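Local structure of fructuronate-tagaturonate epimerase UxaE from Cohnella laeviribosi in complex with 1 glycerol (Cohnella laeviribosi, 6IL9) at residues A[383-393]-A[456-464]. The protein probably interconverts fructuronate and tagaturonate by epimerisation, as a zinc-bound TIM-barrel isomerase. Numbering follows the deposited sequence.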
ATOM      1  N   ASN A 383      18.010   6.605 -18.901  1.00 20.34           N
ATOM      2  CA  ASN A 383      17.302   6.815 -20.164  1.00 22.40           C
ATOM      3  C   ASN A 383      16.789   8.247 -20.189  1.00 21.54           C
ATOM      4  O   ASN A 383      15.579   8.491 -20.222  1.00 19.08           O
ATOM      5  CB  ASN A 383      16.165   5.803 -20.325  1.00 21.49           C
ATOM      6  CG  ASN A 383      15.626   5.741 -21.750  1.00 23.38           C
ATOM      7  OD1 ASN A 383      14.942   4.794 -22.124  1.00 24.47           O
ATOM      8  ND2 ASN A 383      15.916   6.754 -22.542  1.00 20.21           N
ATOM      9  N   PRO A 384      17.700   9.229 -20.189  1.00 23.18           N
ATOM     10  CA  PRO A 384      17.262  10.633 -20.049  1.00 24.48           C
ATOM     11  C   PRO A 384      16.298  11.083 -21.128  1.00 22.73           C
ATOM     12  O   PRO A 384      15.395  11.883 -20.843  1.00 21.05           O
ATOM     13  CB  PRO A 384      18.581  11.422 -20.100  1.00 25.71           C
ATOM     14  CG  PRO A 384      19.576  10.497 -20.741  1.00 26.55           C
ATOM     15  CD  PRO A 384      19.161   9.111 -20.333  1.00 23.66           C
ATOM     16  N   GLY A 385      16.451  10.589 -22.361  1.00 22.07           N
ATOM     17  CA  GLY A 385      15.508  10.950 -23.405  1.00 24.09           C
ATOM     18  C   GLY A 385      14.087  10.544 -23.072  1.00 24.93           C
ATOM     19  O   GLY A 385      13.136  11.285 -23.349  1.00 21.74           O
ATOM     20  N   LEU A 386      13.922   9.358 -22.475  1.00 22.12           N
ATOM     21  CA  LEU A 386      12.594   8.922 -22.057  1.00 19.69           C
ATOM     22  C   LEU A 386      12.099   9.749 -20.879  1.00 19.29           C
ATOM     23  O   LEU A 386      10.929  10.144 -20.844  1.00 20.02           O
ATOM     24  CB  LEU A 386      12.608   7.430 -21.696  1.00 18.72           C
ATOM     25  CG  LEU A 386      11.287   6.853 -21.178  1.00 19.26           C
ATOM     26  CD1 LEU A 386      10.171   7.020 -22.204  1.00 20.89           C
ATOM     27  CD2 LEU A 386      11.442   5.375 -20.785  1.00 17.04           C
ATOM     28  N   TYR A 387      12.978  10.030 -19.915  1.00 18.13           N
ATOM     29  CA  TYR A 387      12.566  10.850 -18.778  1.00 17.81           C
ATOM     30  C   TYR A 387      12.027  12.203 -19.248  1.00 21.23           C
ATOM     31  O   TYR A 387      10.965  12.654 -18.792  1.00 19.38           O
ATOM     32  CB  TYR A 387      13.715  11.054 -17.778  1.00 19.48           C
ATOM     33  CG  TYR A 387      13.202  11.932 -16.664  1.00 18.80           C
ATOM     34  CD1 TYR A 387      12.506  11.376 -15.592  1.00 19.73           C
ATOM     35  CD2 TYR A 387      13.312  13.321 -16.734  1.00 19.88           C
ATOM     36  CE1 TYR A 387      11.969  12.178 -14.601  1.00 18.64           C
ATOM     37  CE2 TYR A 387      12.765  14.131 -15.751  1.00 19.30           C
ATOM     38  CZ  TYR A 387      12.098  13.549 -14.685  1.00 18.60           C
ATOM     39  OH  TYR A 387      11.560  14.365 -13.719  1.00 19.57           O
ATOM     40  N   ARG A 388      12.754  12.873 -20.144  1.00 20.39           N
ATOM     41  CA  ARG A 388      12.313  14.188 -20.624  1.00 21.72           C
ATOM     42  C   ARG A 388      10.929  14.113 -21.252  1.00 20.94           C
ATOM     43  O   ARG A 388      10.072  14.971 -20.997  1.00 22.01           O
ATOM     44  CB  ARG A 388      13.307  14.757 -21.638  1.00 21.39           C
ATOM     45  CG  ARG A 388      14.668  15.076 -21.083  1.00 20.94           C
ATOM     46  CD  ARG A 388      15.573  15.740 -22.147  1.00 27.36           C
ATOM     47  NE  ARG A 388      16.897  15.980 -21.591  1.00 24.19           N
ATOM     48  CZ  ARG A 388      17.244  17.076 -20.922  1.00 23.85           C
ATOM     49  NH1 ARG A 388      16.374  18.067 -20.741  1.00 26.46           N
ATOM     50  NH2 ARG A 388      18.462  17.174 -20.428  1.00 25.13           N
ATOM     51  N   ARG A 389      10.687  13.095 -22.078  1.00 20.81           N
ATOM     52  CA  ARG A 389       9.374  12.958 -22.694  1.00 18.78           C
ATOM     53  C   ARG A 389       8.288  12.722 -21.651  1.00 21.89           C
ATOM     54  O   ARG A 389       7.188  13.285 -21.752  1.00 21.23           O
ATOM     55  CB  ARG A 389       9.405  11.828 -23.722  1.00 22.25           C
ATOM     56  CG  ARG A 389      10.262  12.164 -24.943  1.00 25.99           C
ATOM     57  CD  ARG A 389      10.329  10.995 -25.898  1.00 28.14           C
ATOM     58  NE  ARG A 389       8.993  10.498 -26.190  1.00 29.85           N
ATOM     59  CZ  ARG A 389       8.611   9.234 -26.041  1.00 27.51           C
ATOM     60  NH1 ARG A 389       9.475   8.323 -25.608  1.00 29.32           N
ATOM     61  NH2 ARG A 389       7.367   8.885 -26.331  1.00 27.18           N
ATOM     62  N   MET A 390       8.571  11.884 -20.645  1.00 22.19           N
ATOM     63  CA  MET A 390       7.585  11.608 -19.596  1.00 17.93           C
ATOM     64  C   MET A 390       7.337  12.842 -18.729  1.00 18.83           C
ATOM     65  O   MET A 390       6.189  13.141 -18.377  1.00 19.11           O
ATOM     66  CB  MET A 390       8.051  10.427 -18.731  1.00 19.35           C
ATOM     67  CG  MET A 390       8.131   9.085 -19.481  1.00 18.98           C
ATOM     68  SD  MET A 390       8.654   7.632 -18.488  1.00 15.04           S
ATOM     69  CE  MET A 390       7.260   7.454 -17.371  1.00 22.93           C
ATOM     70  N   HIS A 391       8.402  13.560 -18.369  1.00 18.84           N
ATOM     71  CA  HIS A 391       8.269  14.745 -17.523  1.00 18.43           C
ATOM     72  C   HIS A 391       7.454  15.820 -18.235  1.00 22.03           C
ATOM     73  O   HIS A 391       6.532  16.408 -17.654  1.00 20.16           O
ATOM     74  CB  HIS A 391       9.677  15.229 -17.149  1.00 18.22           C
ATOM     75  CG  HIS A 391       9.736  16.492 -16.336  1.00 20.83           C
ATOM     76  ND1 HIS A 391      10.379  16.552 -15.114  1.00 19.38           N
ATOM     77  CD2 HIS A 391       9.310  17.754 -16.597  1.00 21.29           C
ATOM     78  CE1 HIS A 391      10.327  17.786 -14.648  1.00 18.15           C
ATOM     79  NE2 HIS A 391       9.678  18.536 -15.525  1.00 20.68           N
ATOM     80  N   GLN A 392       7.742  16.046 -19.519  1.00 21.36           N
ATOM     81  CA  GLN A 392       7.007  17.059 -20.274  1.00 22.64           C
ATOM     82  C   GLN A 392       5.535  16.686 -20.413  1.00 21.86           C
ATOM     83  O   GLN A 392       4.653  17.548 -20.299  1.00 20.44           O
ATOM     84  CB  GLN A 392       7.651  17.253 -21.650  1.00 23.96           C
ATOM     85  CG  GLN A 392       7.169  18.503 -22.379  1.00 30.68           C
ATOM     86  CD  GLN A 392       7.378  19.778 -21.576  1.00 28.73           C
ATOM     87  OE1 GLN A 392       8.485  20.062 -21.102  1.00 30.35           O
ATOM     88  NE2 GLN A 392       6.311  20.562 -21.423  1.00 33.44           N
ATOM     89  N   TYR A 393       5.250  15.400 -20.645  1.00 21.82           N
ATOM     90  CA  TYR A 393       3.871  14.938 -20.732  1.00 19.75           C
ATOM     91  C   TYR A 393       3.145  15.139 -19.411  1.00 21.70           C
ATOM     92  O   TYR A 393       1.992  15.588 -19.386  1.00 21.60           O
ATOM     93  CB  TYR A 393       3.852  13.464 -21.139  1.00 19.62           C
ATOM     94  CG  TYR A 393       2.513  12.903 -21.569  1.00 21.42           C
ATOM     95  CD1 TYR A 393       1.654  12.315 -20.649  1.00 20.64           C
ATOM     96  CD2 TYR A 393       2.137  12.902 -22.906  1.00 22.52           C
ATOM     97  CE1 TYR A 393       0.444  11.783 -21.033  1.00 23.56           C
ATOM     98  CE2 TYR A 393       0.929  12.366 -23.299  1.00 22.49           C
ATOM     99  CZ  TYR A 393       0.088  11.810 -22.370  1.00 25.35           C
ATOM    100  OH  TYR A 393      -1.116  11.271 -22.767  1.00 26.39           O
ATOM    101  N   LEU A 456       2.808   5.092 -25.596  1.00 26.11           N
ATOM    102  CA  LEU A 456       3.666   6.250 -25.788  1.00 25.77           C
ATOM    103  C   LEU A 456       4.929   6.147 -24.941  1.00 24.50           C
ATOM    104  O   LEU A 456       6.021   6.478 -25.412  1.00 25.11           O
ATOM    105  CB  LEU A 456       2.884   7.525 -25.466  1.00 23.66           C
ATOM    106  CG  LEU A 456       3.512   8.883 -25.787  1.00 25.39           C
ATOM    107  CD1 LEU A 456       3.878   9.038 -27.271  1.00 28.16           C
ATOM    108  CD2 LEU A 456       2.573  10.012 -25.355  1.00 26.82           C
ATOM    109  N   PHE A 457       4.806   5.671 -23.700  1.00 23.65           N
ATOM    110  CA  PHE A 457       5.961   5.493 -22.825  1.00 23.87           C
ATOM    111  C   PHE A 457       6.078   4.113 -22.207  1.00 20.19           C
ATOM    112  O   PHE A 457       7.196   3.720 -21.854  1.00 21.17           O
ATOM    113  CB  PHE A 457       5.942   6.504 -21.665  1.00 22.63           C
ATOM    114  CG  PHE A 457       5.625   7.906 -22.081  1.00 19.64           C
ATOM    115  CD1 PHE A 457       6.504   8.620 -22.874  1.00 25.44           C
ATOM    116  CD2 PHE A 457       4.454   8.507 -21.661  1.00 22.02           C
ATOM    117  CE1 PHE A 457       6.216   9.914 -23.255  1.00 25.56           C
ATOM    118  CE2 PHE A 457       4.153   9.796 -22.038  1.00 22.85           C
ATOM    119  CZ  PHE A 457       5.037  10.506 -22.835  1.00 22.74           C
ATOM    120  N   ARG A 458       4.979   3.375 -22.054  1.00 23.13           N
ATOM    121  CA  ARG A 458       4.960   2.259 -21.111  1.00 22.54           C
ATOM    122  C   ARG A 458       5.907   1.138 -21.525  1.00 21.19           C
ATOM    123  O   ARG A 458       6.624   0.585 -20.683  1.00 19.28           O
ATOM    124  CB  ARG A 458       3.535   1.738 -20.964  1.00 23.39           C
ATOM    125  CG  ARG A 458       3.409   0.627 -19.946  1.00 24.48           C
ATOM    126  CD  ARG A 458       1.982   0.131 -19.884  1.00 28.88           C
ATOM    127  NE  ARG A 458       1.792  -0.858 -18.834  1.00 31.76           N
ATOM    128  CZ  ARG A 458       2.130  -2.139 -18.945  1.00 36.08           C
ATOM    129  NH1 ARG A 458       2.676  -2.591 -20.069  1.00 38.04           N
ATOM    130  NH2 ARG A 458       1.915  -2.970 -17.935  1.00 35.65           N
ATOM    131  N   ASP A 459       5.926   0.777 -22.809  1.00 21.97           N
ATOM    132  CA  ASP A 459       6.784  -0.324 -23.240  1.00 24.27           C
ATOM    133  C   ASP A 459       8.255   0.006 -23.036  1.00 22.25           C
ATOM    134  O   ASP A 459       9.020  -0.815 -22.514  1.00 23.42           O
ATOM    135  CB  ASP A 459       6.512  -0.667 -24.705  1.00 27.55           C
ATOM    136  CG  ASP A 459       5.138  -1.254 -24.914  1.00 33.01           C
ATOM    137  OD1 ASP A 459       4.632  -1.921 -23.986  1.00 36.32           O
ATOM    138  OD2 ASP A 459       4.560  -1.041 -26.005  1.00 41.18           O
ATOM    139  N   GLU A 460       8.680   1.206 -23.448  1.00 22.29           N
ATOM    140  CA  GLU A 460      10.073   1.576 -23.253  1.00 19.61           C
ATOM    141  C   GLU A 460      10.406   1.723 -21.774  1.00 20.82           C
ATOM    142  O   GLU A 460      11.519   1.393 -21.359  1.00 18.23           O
ATOM    143  CB  GLU A 460      10.402   2.868 -24.002  1.00 23.24           C
ATOM    144  CG  GLU A 460      11.880   3.181 -23.972  1.00 23.20           C
ATOM    145  CD  GLU A 460      12.255   4.455 -24.726  1.00 27.25           C
ATOM    146  OE1 GLU A 460      11.354   5.150 -25.245  1.00 28.27           O
ATOM    147  OE2 GLU A 460      13.466   4.752 -24.778  1.00 27.78           O
ATOM    148  N   PHE A 461       9.456   2.210 -20.968  1.00 18.41           N
ATOM    149  CA  PHE A 461       9.682   2.305 -19.526  1.00 19.43           C
ATOM    150  C   PHE A 461      10.018   0.941 -18.929  1.00 18.95           C
ATOM    151  O   PHE A 461      11.003   0.791 -18.192  1.00 19.47           O
ATOM    152  CB  PHE A 461       8.439   2.904 -18.855  1.00 20.83           C
ATOM    153  CG  PHE A 461       8.540   3.014 -17.350  1.00 18.54           C
ATOM    154  CD1 PHE A 461       9.118   4.128 -16.756  1.00 20.07           C
ATOM    155  CD2 PHE A 461       8.023   2.025 -16.536  1.00 21.55           C
ATOM    156  CE1 PHE A 461       9.200   4.232 -15.372  1.00 19.57           C
ATOM    157  CE2 PHE A 461       8.094   2.134 -15.158  1.00 20.98           C
ATOM    158  CZ  PHE A 461       8.687   3.241 -14.583  1.00 19.84           C
ATOM    159  N   PHE A 462       9.199  -0.070 -19.224  1.00 20.05           N
ATOM    160  CA  PHE A 462       9.460  -1.381 -18.643  1.00 21.33           C
ATOM    161  C   PHE A 462      10.714  -2.004 -19.238  1.00 21.49           C
ATOM    162  O   PHE A 462      11.421  -2.747 -18.551  1.00 19.93           O
ATOM    163  CB  PHE A 462       8.237  -2.285 -18.816  1.00 18.91           C
ATOM    164  CG  PHE A 462       7.196  -2.063 -17.757  1.00 19.74           C
ATOM    165  CD1 PHE A 462       7.381  -2.563 -16.479  1.00 23.34           C
ATOM    166  CD2 PHE A 462       6.071  -1.303 -18.022  1.00 21.94           C
ATOM    167  CE1 PHE A 462       6.435  -2.337 -15.479  1.00 22.22           C
ATOM    168  CE2 PHE A 462       5.123  -1.072 -17.033  1.00 20.31           C
ATOM    169  CZ  PHE A 462       5.309  -1.589 -15.759  1.00 20.78           C
ATOM    170  N   ARG A 463      11.030  -1.680 -20.493  1.00 21.45           N
ATOM    171  CA  ARG A 463      12.264  -2.177 -21.084  1.00 21.97           C
ATOM    172  C   ARG A 463      13.483  -1.640 -20.338  1.00 24.27           C
ATOM    173  O   ARG A 463      14.406  -2.401 -20.019  1.00 22.11           O
ATOM    174  CB  ARG A 463      12.305  -1.799 -22.567  1.00 24.86           C
ATOM    175  CG  ARG A 463      13.142  -2.697 -23.448  1.00 36.04           C
ATOM    176  CD  ARG A 463      12.543  -2.765 -24.860  1.00 35.63           C
ATOM    177  NE  ARG A 463      12.282  -1.437 -25.419  1.00 38.55           N
ATOM    178  CZ  ARG A 463      11.115  -1.040 -25.929  1.00 35.71           C
ATOM    179  NH1 ARG A 463      10.080  -1.869 -25.966  1.00 39.45           N
ATOM    180  NH2 ARG A 463      10.986   0.188 -26.415  1.00 36.44           N
ATOM    181  N   THR A 464      13.505  -0.337 -20.022  1.00 20.36           N
ATOM    182  CA  THR A 464      14.666   0.158 -19.284  1.00 21.01           C
ATOM    183  C   THR A 464      14.686  -0.373 -17.859  1.00 19.39           C
ATOM    184  O   THR A 464      15.764  -0.639 -17.326  1.00 19.98           O
ATOM    185  CB  THR A 464      14.751   1.689 -19.269  1.00 25.54           C
ATOM    186  OG1 THR A 464      14.022   2.217 -18.160  1.00 37.79           O
ATOM    187  CG2 THR A 464      14.256   2.292 -20.556  1.00 16.51           C
TER
HETATM  188  O   HOH W   1      11.922   8.025 -25.512  1.00 29.75           O
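Phe457, at the N-cap position of helix 458-467, pushes its ring into helix 384-402 between Arg389, Met390 and Tyr393. Its CE2 edge meets the face of the Tyr393 ring in a T-shaped stack, centroids 5.1 Å apart and planes at 78°. Over one face of Phe457 lies Met390 CG, a CH-pi contact 4.1 Å from the ring centroid, while Leu456 CG covers the opposite face. The bend at the last torsion of Met390 (chi3 67°) brings its methyl CE to 3.9 Å from Phe461 CD1. One turn earlier, Leu386 splits its methyls, CD1 toward Phe457 and CD2 against the backbone N of Phe461.

On the partly exposed side of the contact, Arg389 NH2 donates to Leu456 O (2.9 Å) from above the carbonyl plane, and the guanidinium sets one face against Phe457 CE1. Its NH1 forms a long salt bridge with Glu460 OE1 (3.7 Å), which a water bridges as well. A methionine in place of Arg389 would probably leave Leu456 O without this donor and Glu460 without its cationic mate.

The two helix segments run roughly antiparallel, at 139°, outside the eight-stranded barrel. Leu445 of helix 442-446 packs against Met390, Tyr393 and Phe457, whereas helix 369-382, which follows the last barrel strand, receives Tyr387, Phe461 and Thr464.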